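Uncharacterized protein (Bordetella bronchiseptica, PDB 4XG0) probably acts as a kinase of acid-sugar catabolism, pairing an N-terminal sugar-binding domain with a C-terminal nucleotide-binding domain. Local coordinates at residues G117-K120 against A121-A125; L188-Q191 against A192-P196; E380-G383 against G384-L387; A293-R296 against N297-A300. All coordinates share one frame; numbering follows the deposited sequence.

Contact 1. Residues G117-K120 against A121-A125; sequences GAFK and AEIDA
The first turn of helix 119-130 opens with A118 at the N-cap, where the carbonyl of A118 accepts from E122 N at 3.0 Å and starts the i to i+4 bonding. I123 N to F119 O and D124 N to K120 O follow, the latter almost straight at 175°. Two side-chain pairs one turn apart lie on different flanks of the helix. On the buried flank F119 and I123 run side by side, and I123 CD1 sits over one face of the phenyl ring, a CH-pi contact 4.1 Å from the centroid. F119 CG lies anti to the backbone N (chi1 -158°), which brings the ring alongside I123. On the outer flank K120, extended until a bend at its last torsion, brings NZ to the syn lone pair of D124 OD2 at 3.2 Å, a salt bridge that suits long and short partners four residues apart. K120 NZ also donates to L183 O. Small A118 and A121 meet through their CB atoms at 4.1 Å and let helix 85-101 come close, at A88 and A85. E122 reaches K109 and S80, while F119 and I123 pack against L183 of helix 179-183.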
loop_
_atom_site.group_PDB
_atom_site.type_symbol
_atom_site.label_atom_id
_atom_site.label_comp_id
_atom_site.label_asym_id
_atom_site.label_seq_id
_atom_site.Cartn_x
_atom_site.Cartn_y
_atom_site.Cartn_z
ATOM N N GLY A 117 -12.143 -13.657 -20.919
ATOM C CA GLY A 117 -12.311 -12.398 -21.609
ATOM C C GLY A 117 -11.462 -12.301 -22.864
ATOM O O GLY A 117 -10.748 -13.240 -23.209
ATOM N N ALA A 118 -11.559 -11.156 -23.545
ATOM C CA ALA A 118 -10.682 -10.810 -24.659
ATOM C C ALA A 118 -9.354 -10.300 -24.112
ATOM O O ALA A 118 -9.001 -9.119 -24.247
ATOM C CB ALA A 118 -11.335 -9.755 -25.543
ATOM N N PHE A 119 -8.615 -11.220 -23.506
ATOM C CA PHE A 119 -7.548 -10.880 -22.593
ATOM C C PHE A 119 -6.468 -10.028 -23.243
ATOM O O PHE A 119 -6.170 -8.919 -22.756
ATOM C CB PHE A 119 -6.967 -12.170 -22.016
ATOM C CG PHE A 119 -6.257 -12.005 -20.726
ATOM C CD1 PHE A 119 -6.960 -11.855 -19.547
ATOM C CD2 PHE A 119 -4.872 -12.054 -20.668
ATOM C CE1 PHE A 119 -6.268 -11.727 -18.345
ATOM C CE2 PHE A 119 -4.201 -11.915 -19.480
ATOM C CZ PHE A 119 -4.889 -11.766 -18.336
ATOM N N LYS A 120 -5.898 -10.526 -24.350
ATOM C CA LYS A 120 -4.826 -9.816 -25.011
ATOM C C LYS A 120 -5.348 -8.562 -25.659
ATOM O O LYS A 120 -4.681 -7.544 -25.637
ATOM C CB LYS A 120 -4.149 -10.701 -26.099
ATOM C CG LYS A 120 -3.007 -9.992 -26.795
ATOM C CD LYS A 120 -2.452 -10.892 -27.988
ATOM C CE LYS A 120 -1.575 -10.113 -28.944
ATOM N NZ LYS A 120 -0.378 -9.535 -28.278
ATOM N N ALA A 121 -6.543 -8.626 -26.227
ATOM C CA ALA A 121 -7.058 -7.501 -27.003
ATOM C C ALA A 121 -7.198 -6.273 -26.099
ATOM O O ALA A 121 -6.800 -5.171 -26.464
ATOM C CB ALA A 121 -8.405 -7.861 -27.663
ATOM N N GLU A 122 -7.716 -6.503 -24.900
ATOM C CA GLU A 122 -8.013 -5.389 -23.966
ATOM C C GLU A 122 -6.711 -4.852 -23.397
ATOM O O GLU A 122 -6.549 -3.644 -23.251
ATOM C CB GLU A 122 -8.966 -5.821 -22.845
ATOM C CG GLU A 122 -10.391 -6.135 -23.294
ATOM C CD GLU A 122 -11.356 -6.218 -22.117
ATOM O OE1 GLU A 122 -10.945 -5.806 -21.014
ATOM O OE2 GLU A 122 -12.515 -6.671 -22.282
ATOM N N ILE A 123 -5.748 -5.735 -23.136
ATOM C CA ILE A 123 -4.458 -5.294 -22.596
ATOM C C ILE A 123 -3.680 -4.414 -23.562
ATOM O O ILE A 123 -3.220 -3.346 -23.190
ATOM C CB ILE A 123 -3.601 -6.484 -22.123
ATOM C CG1 ILE A 123 -4.185 -7.023 -20.812
ATOM C CG2 ILE A 123 -2.147 -6.057 -21.950
ATOM C CD1 ILE A 123 -3.687 -8.420 -20.465
ATOM N N ASP A 124 -3.527 -4.842 -24.812
ATOM C CA ASP A 124 -2.886 -3.987 -25.794
ATOM C C ASP A 124 -3.578 -2.639 -25.979
ATOM O O ASP A 124 -2.921 -1.614 -26.066
ATOM C CB ASP A 124 -2.803 -4.713 -27.138
ATOM C CG ASP A 124 -1.769 -5.814 -27.127
ATOM O OD1 ASP A 124 -0.848 -5.750 -26.277
ATOM O OD2 ASP A 124 -1.880 -6.734 -27.970
ATOM N N ALA A 125 -4.902 -2.637 -26.036
ATOM C CA ALA A 125 -5.641 -1.404 -26.247
ATOM C C ALA A 125 -5.441 -0.462 -25.062
ATOM O O ALA A 125 -5.280 0.736 -25.229
ATOM C CB ALA A 125 -7.120 -1.698 -26.446
#

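Contact 2. Residues L188-Q191 against A192-P196; sequences LAAQ and AGETP
Q191 N donates to E194 OE1 at 2.9 Å, and three residues on, E194 N returns a bond to Q191 O at 3.0 Å, so backbone and side chain of the same glutamate both hold Q191. The second bond closes a type I beta turn from Q191 to E194, with A192 and G193 at its corners. Its donor stands well above the carbonyl plane of Q191, 51° out, whereas the N-H itself points fairly straight at the oxygen. The carboxylate is met on its anti side, with Q191 N 32° out of its plane.

Glutamate suits this place because its chain is long enough to fold back across the turn: E194 CG lies anti to the backbone N (E194 chi1 -176°) and the rest runs extended, carrying OE1 to within 3.2 Å of A190 CA and 3.7 Å of A190 CB. The small methyl of A190 fits beside that oxygen. The Q191 side chain crosses E194 at a slant, amide and carboxylate planes not far from parallel.

In the next shell, R202 NH1 forms a salt bridge with E194 OE1 and also bonds A189 O, probably steadying the buried carboxylate's negative charge. The loop thus joins edge strand 186-188 to helix 196-205, which T195 caps at its start; E194 packs on L199 of that helix, and A190 touches R222 of helix 217-230.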
loop_
_atom_site.group_PDB
_atom_site.type_symbol
_atom_site.label_atom_id
_atom_site.label_comp_id
_atom_site.label_asym_id
_atom_site.label_seq_id
_atom_site.Cartn_x
_atom_site.Cartn_y
_atom_site.Cartn_z
ATOM N N LEU A 188 8.797 -13.162 -16.008
ATOM C CA LEU A 188 9.783 -13.016 -14.959
ATOM C C LEU A 188 9.249 -13.673 -13.702
ATOM O O LEU A 188 8.038 -13.818 -13.544
ATOM C CB LEU A 188 9.936 -11.541 -14.581
ATOM C CG LEU A 188 10.453 -10.557 -15.601
ATOM C CD1 LEU A 188 10.407 -9.172 -15.007
ATOM C CD2 LEU A 188 11.871 -10.946 -16.004
ATOM N N ALA A 189 10.145 -14.018 -12.784
ATOM C CA ALA A 189 9.735 -14.353 -11.423
ATOM C C ALA A 189 10.692 -13.715 -10.423
ATOM O O ALA A 189 11.903 -13.755 -10.629
ATOM C CB ALA A 189 9.709 -15.855 -11.248
ATOM N N ALA A 190 10.181 -13.118 -9.342
ATOM C CA ALA A 190 11.093 -12.611 -8.307
ATOM C C ALA A 190 12.014 -13.725 -7.811
ATOM O O ALA A 190 11.601 -14.872 -7.651
ATOM C CB ALA A 190 10.334 -12.014 -7.142
ATOM N N GLN A 191 13.265 -13.368 -7.563
ATOM C CA GLN A 191 14.250 -14.311 -7.077
ATOM C C GLN A 191 14.224 -14.327 -5.539
ATOM O O GLN A 191 13.650 -13.429 -4.912
ATOM C CB GLN A 191 15.621 -13.924 -7.634
ATOM C CG GLN A 191 15.632 -13.900 -9.168
ATOM C CD GLN A 191 16.793 -13.112 -9.750
ATOM O OE1 GLN A 191 17.640 -12.605 -9.021
ATOM N NE2 GLN A 191 16.832 -13.003 -11.078
ATOM N N ALA A 192 14.845 -15.344 -4.943
ATOM C CA ALA A 192 14.673 -15.662 -3.516
ATOM C C ALA A 192 14.554 -14.463 -2.562
ATOM O O ALA A 192 13.542 -14.315 -1.867
ATOM C CB ALA A 192 15.791 -16.596 -3.050
ATOM N N GLY A 193 15.582 -13.621 -2.513
ATOM C CA GLY A 193 15.579 -12.486 -1.594
ATOM C C GLY A 193 15.459 -11.138 -2.286
ATOM O O GLY A 193 15.846 -10.104 -1.735
ATOM N N GLU A 194 14.908 -11.142 -3.493
ATOM C CA GLU A 194 14.935 -9.961 -4.350
ATOM C C GLU A 194 14.144 -8.797 -3.765
ATOM O O GLU A 194 13.085 -8.980 -3.175
ATOM C CB GLU A 194 14.413 -10.314 -5.750
ATOM C CG GLU A 194 14.492 -9.165 -6.761
ATOM C CD GLU A 194 14.271 -9.624 -8.205
ATOM O OE1 GLU A 194 13.538 -10.605 -8.420
ATOM O OE2 GLU A 194 14.839 -9.000 -9.125
ATOM N N THR A 195 14.687 -7.596 -3.929
ATOM C CA THR A 195 14.052 -6.397 -3.436
ATOM C C THR A 195 13.100 -5.857 -4.489
ATOM O O THR A 195 13.223 -6.189 -5.672
ATOM C CB THR A 195 15.091 -5.319 -3.115
ATOM O OG1 THR A 195 15.785 -4.963 -4.315
ATOM C CG2 THR A 195 16.088 -5.822 -2.064
ATOM N N PRO A 196 12.140 -5.029 -4.063
ATOM C CA PRO A 196 11.285 -4.348 -5.041
ATOM C C PRO A 196 12.085 -3.576 -6.093
ATOM O O PRO A 196 11.726 -3.598 -7.269
ATOM C CB PRO A 196 10.457 -3.396 -4.171
ATOM C CG PRO A 196 10.318 -4.133 -2.874
ATOM C CD PRO A 196 11.621 -4.892 -2.688
#

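Contact 3. Residues E380-G383 against G384-L387; sequences EVTG and GVPL. With SO4 (sulfate ion), chain E.
V381 and V385 meet across a beta hairpin whose type II turn, T382 to V385, joins strands 374-380 and 385-391 at the edge of the C-terminal mixed sheet. The packed side is made by valine branches. V385 CG1 lies 3.7 Å from V381 CB, the two side chains slanting across each other, and its other branch, CG2, comes to 3.5 Å from T382 CG2. With V385 CG1 anti to the backbone N (chi1 -175°), its two methyls divide between these neighbours, a task that a beta-branched residue performs well. V381 and V385 both continue this apolar surface onto V401 of strand 399-403, and V381 also reaches A416 and A419 of helix 412-421. V385 N to T382 O closes the turn, and V381 N to V385 O, running close to the direction of the carbonyl, bonds just above it, both 2.8 Å; L387 carries the pairing on to V378 and D379.

The turn itself is exposed. G384 has a positive phi (95°), and a side chain there would run into the carbonyl of G383; glycine therefore fits this corner of the type II turn. E380 suits the solvent side: its CB rests against V385 O, while its carboxylate reaches G384 N through a water. T382 OG1 comes within 3.2 Å of sulfate O2, in a bond that is not settled; the ion, probably from the crystallisation liquor, is also bound by R415. The bridging water donates to E380 OE1 at 2.8 Å and accepts from G384 N at 3.0 Å.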
loop_
_atom_site.group_PDB
_atom_site.type_symbol
_atom_site.label_atom_id
_atom_site.label_comp_id
_atom_site.label_asym_id
_atom_site.label_seq_id
_atom_site.Cartn_x
_atom_site.Cartn_y
_atom_site.Cartn_z
ATOM N N GLU A 380 -7.389 0.492 12.063
ATOM C CA GLU A 380 -6.420 -0.105 12.977
ATOM C C GLU A 380 -5.340 -0.888 12.254
ATOM O O GLU A 380 -5.540 -1.339 11.120
ATOM C CB GLU A 380 -7.128 -1.035 13.936
ATOM C CG GLU A 380 -7.738 -2.208 13.245
ATOM C CD GLU A 380 -8.586 -3.030 14.173
ATOM O OE1 GLU A 380 -8.946 -2.500 15.254
ATOM O OE2 GLU A 380 -8.880 -4.198 13.820
ATOM N N VAL A 381 -4.201 -1.052 12.923
ATOM C CA VAL A 381 -3.116 -1.865 12.372
ATOM C C VAL A 381 -3.528 -3.320 12.535
ATOM O O VAL A 381 -3.408 -4.161 11.606
ATOM C CB VAL A 381 -1.780 -1.581 13.101
ATOM C CG1 VAL A 381 -0.621 -2.318 12.435
ATOM C CG2 VAL A 381 -1.463 -0.108 13.133
ATOM N N THR A 382 -4.037 -3.606 13.732
ATOM C CA THR A 382 -4.613 -4.892 14.115
ATOM C C THR A 382 -5.461 -4.614 15.377
ATOM O O THR A 382 -5.335 -3.552 15.974
ATOM C CB THR A 382 -3.499 -5.928 14.373
ATOM O OG1 THR A 382 -4.079 -7.200 14.682
ATOM C CG2 THR A 382 -2.595 -5.490 15.497
ATOM N N GLY A 383 -6.325 -5.534 15.794
ATOM C CA GLY A 383 -7.192 -5.253 16.928
ATOM C C GLY A 383 -6.444 -4.877 18.207
ATOM O O GLY A 383 -5.623 -5.646 18.688
ATOM N N GLY A 384 -6.720 -3.696 18.761
ATOM C CA GLY A 384 -5.980 -3.228 19.931
ATOM C C GLY A 384 -4.811 -2.316 19.587
ATOM O O GLY A 384 -4.165 -1.747 20.468
ATOM N N VAL A 385 -4.559 -2.149 18.290
ATOM C CA VAL A 385 -3.535 -1.237 17.820
ATOM C C VAL A 385 -4.210 -0.228 16.855
ATOM O O VAL A 385 -4.177 -0.363 15.616
ATOM C CB VAL A 385 -2.411 -2.010 17.111
ATOM C CG1 VAL A 385 -1.263 -1.072 16.728
ATOM C CG2 VAL A 385 -1.870 -3.142 18.039
ATOM N N PRO A 386 -4.882 0.769 17.421
ATOM C CA PRO A 386 -5.681 1.659 16.559
ATOM C C PRO A 386 -4.853 2.692 15.830
ATOM O O PRO A 386 -3.778 3.079 16.305
ATOM C CB PRO A 386 -6.596 2.378 17.559
ATOM C CG PRO A 386 -5.829 2.326 18.875
ATOM C CD PRO A 386 -5.178 0.964 18.855
ATOM N N LEU A 387 -5.396 3.174 14.714
ATOM C CA LEU A 387 -4.777 4.194 13.868
ATOM C C LEU A 387 -5.787 5.319 13.687
ATOM O O LEU A 387 -6.966 5.082 13.343
ATOM C CB LEU A 387 -4.421 3.625 12.497
ATOM C CG LEU A 387 -3.929 4.575 11.390
ATOM C CD1 LEU A 387 -2.647 5.217 11.777
ATOM C CD2 LEU A 387 -3.736 3.750 10.112
HETATM S S SO4 E . -3.722 -9.822 12.003
HETATM O O1 SO4 E . -3.072 -10.387 10.814
HETATM O O2 SO4 E . -4.071 -8.422 11.754
HETATM O O3 SO4 E . -4.935 -10.585 12.331
HETATM O O4 SO4 E . -2.796 -9.879 13.141
HETATM O O HOH W 1 -7.945 -1.235 17.528
#

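Contact 4. Residues A293-R296 against N297-A300; sequences ADDR and NWAA
D295 and A299 are joined by a nearly straight backbone bond, A299 N to D295 O at 2.9 Å, in the first turn of helix 295-304, and A300 N to R296 O at 3.1 Å carries the pattern on, whereas the bonds from N297 N and W298 N to D294 O are weak. D294 is the N-cap: its OD1 accepts from R296 N at 3.1 Å, from above the carboxylate plane. R296 then turns back, bent at chi3, and grips the same aspartate side-on. NE donates to the syn lone pair of OD1 at 3.0 Å, and OD1 lies almost in the guanidinium plane, while NH2 bonds OD2 at 3.3 Å with more tilt. Aspartate suits the cap because its short chain sets OD1 close to R296 N; the folded R296 chain brings NE to the same oxygen. D295 points its CG anti to the backbone N (chi1 -157°), which sets OD1 3.9 Å from W298 CD1, with carboxylate and indole planes 32° apart. R338 and R345 pair with that oxygen; W298 packs on L342 and L346 of helix 334-349 and meets W285 edge-to-face, and N297 OD1 accepts from W285 NE1. Two acidic residues at a helix N-terminus, one paired with R296, the other with R338 and R345, would probably interact favourably with the helix dipole and remain charged.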
loop_
_atom_site.group_PDB
_atom_site.type_symbol
_atom_site.label_atom_id
_atom_site.label_comp_id
_atom_site.label_asym_id
_atom_site.label_seq_id
_atom_site.Cartn_x
_atom_site.Cartn_y
_atom_site.Cartn_z
ATOM N N ALA A 293 18.367 12.617 30.038
ATOM C CA ALA A 293 18.177 13.894 30.736
ATOM C C ALA A 293 19.118 15.002 30.248
ATOM O O ALA A 293 19.070 16.116 30.762
ATOM C CB ALA A 293 18.341 13.701 32.258
ATOM N N ASP A 294 19.958 14.696 29.262
ATOM C CA ASP A 294 20.989 15.611 28.778
ATOM C C ASP A 294 20.608 16.131 27.397
ATOM O O ASP A 294 20.616 15.388 26.409
ATOM C CB ASP A 294 22.322 14.869 28.703
ATOM C CG ASP A 294 23.498 15.801 28.461
ATOM O OD1 ASP A 294 23.287 16.931 27.969
ATOM O OD2 ASP A 294 24.638 15.390 28.762
ATOM N N ASP A 295 20.216 17.395 27.318
ATOM C CA ASP A 295 19.602 17.848 26.081
ATOM C C ASP A 295 20.646 17.881 24.969
ATOM O O ASP A 295 20.302 17.815 23.780
ATOM C CB ASP A 295 18.916 19.206 26.234
ATOM C CG ASP A 295 17.829 19.423 25.186
ATOM O OD1 ASP A 295 16.891 18.590 25.107
ATOM O OD2 ASP A 295 17.915 20.440 24.464
ATOM N N ARG A 296 21.910 17.974 25.361
ATOM C CA ARG A 296 23.016 17.939 24.397
ATOM C C ARG A 296 23.063 16.634 23.620
ATOM O O ARG A 296 23.359 16.617 22.424
ATOM C CB ARG A 296 24.340 18.184 25.106
ATOM C CG ARG A 296 24.463 19.636 25.585
ATOM C CD ARG A 296 25.636 19.839 26.500
ATOM N NE ARG A 296 25.554 18.946 27.650
ATOM C CZ ARG A 296 26.374 18.984 28.694
ATOM N NH1 ARG A 296 27.342 19.889 28.751
ATOM N NH2 ARG A 296 26.210 18.120 29.687
ATOM N N ASN A 297 22.753 15.530 24.300
ATOM C CA ASN A 297 22.757 14.218 23.662
ATOM C C ASN A 297 21.604 14.138 22.635
ATOM O O ASN A 297 21.767 13.632 21.526
ATOM C CB ASN A 297 22.616 13.127 24.732
ATOM C CG ASN A 297 22.926 11.730 24.209
ATOM O OD1 ASN A 297 22.068 11.066 23.617
ATOM N ND2 ASN A 297 24.145 11.255 24.473
ATOM N N TRP A 298 20.437 14.663 23.002
ATOM C CA TRP A 298 19.293 14.713 22.090
ATOM C C TRP A 298 19.638 15.541 20.857
ATOM O O TRP A 298 19.440 15.091 19.725
ATOM C CB TRP A 298 18.083 15.351 22.781
ATOM C CG TRP A 298 16.944 15.721 21.847
ATOM C CD1 TRP A 298 16.530 16.993 21.521
ATOM C CD2 TRP A 298 16.078 14.831 21.140
ATOM N NE1 TRP A 298 15.472 16.937 20.651
ATOM C CE2 TRP A 298 15.169 15.617 20.410
ATOM C CE3 TRP A 298 15.974 13.434 21.056
ATOM C CZ2 TRP A 298 14.188 15.074 19.616
ATOM C CZ3 TRP A 298 15.008 12.897 20.270
ATOM C CH2 TRP A 298 14.119 13.715 19.546
ATOM N N ALA A 299 20.139 16.759 21.093
ATOM C CA ALA A 299 20.551 17.645 20.004
ATOM C C ALA A 299 21.500 16.954 19.010
ATOM O O ALA A 299 21.345 17.088 17.805
ATOM C CB ALA A 299 21.181 18.901 20.566
ATOM N N ALA A 300 22.466 16.201 19.516
ATOM C CA ALA A 300 23.439 15.538 18.645
ATOM C C ALA A 300 22.800 14.420 17.815
ATOM O O ALA A 300 23.208 14.144 16.687
ATOM C CB ALA A 300 24.600 14.986 19.473
#

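The four contacts are all local, and none touches another. Contacts 1 and 2 belong to the sugar-binding N-terminal domain, their centres 27 Å apart: one starts a helix, while the other leads from the edge strand 186-188 of the parallel sheet into the next helix. Contacts 3 and 4 lie in the nucleotide-binding C-terminal domain, 33 Å apart between centres, and contact 4 precedes contact 3 along the chain. The longest separation, 61 Å between centres, runs from contact 1 to contact 4, on opposite sides of the chain's centre. Of the two N-terminal contacts, contact 2 lies nearer contact 3, where the sulfate lies: their nearest atoms are about 19 Å apart, against about 31 Å for contact 1.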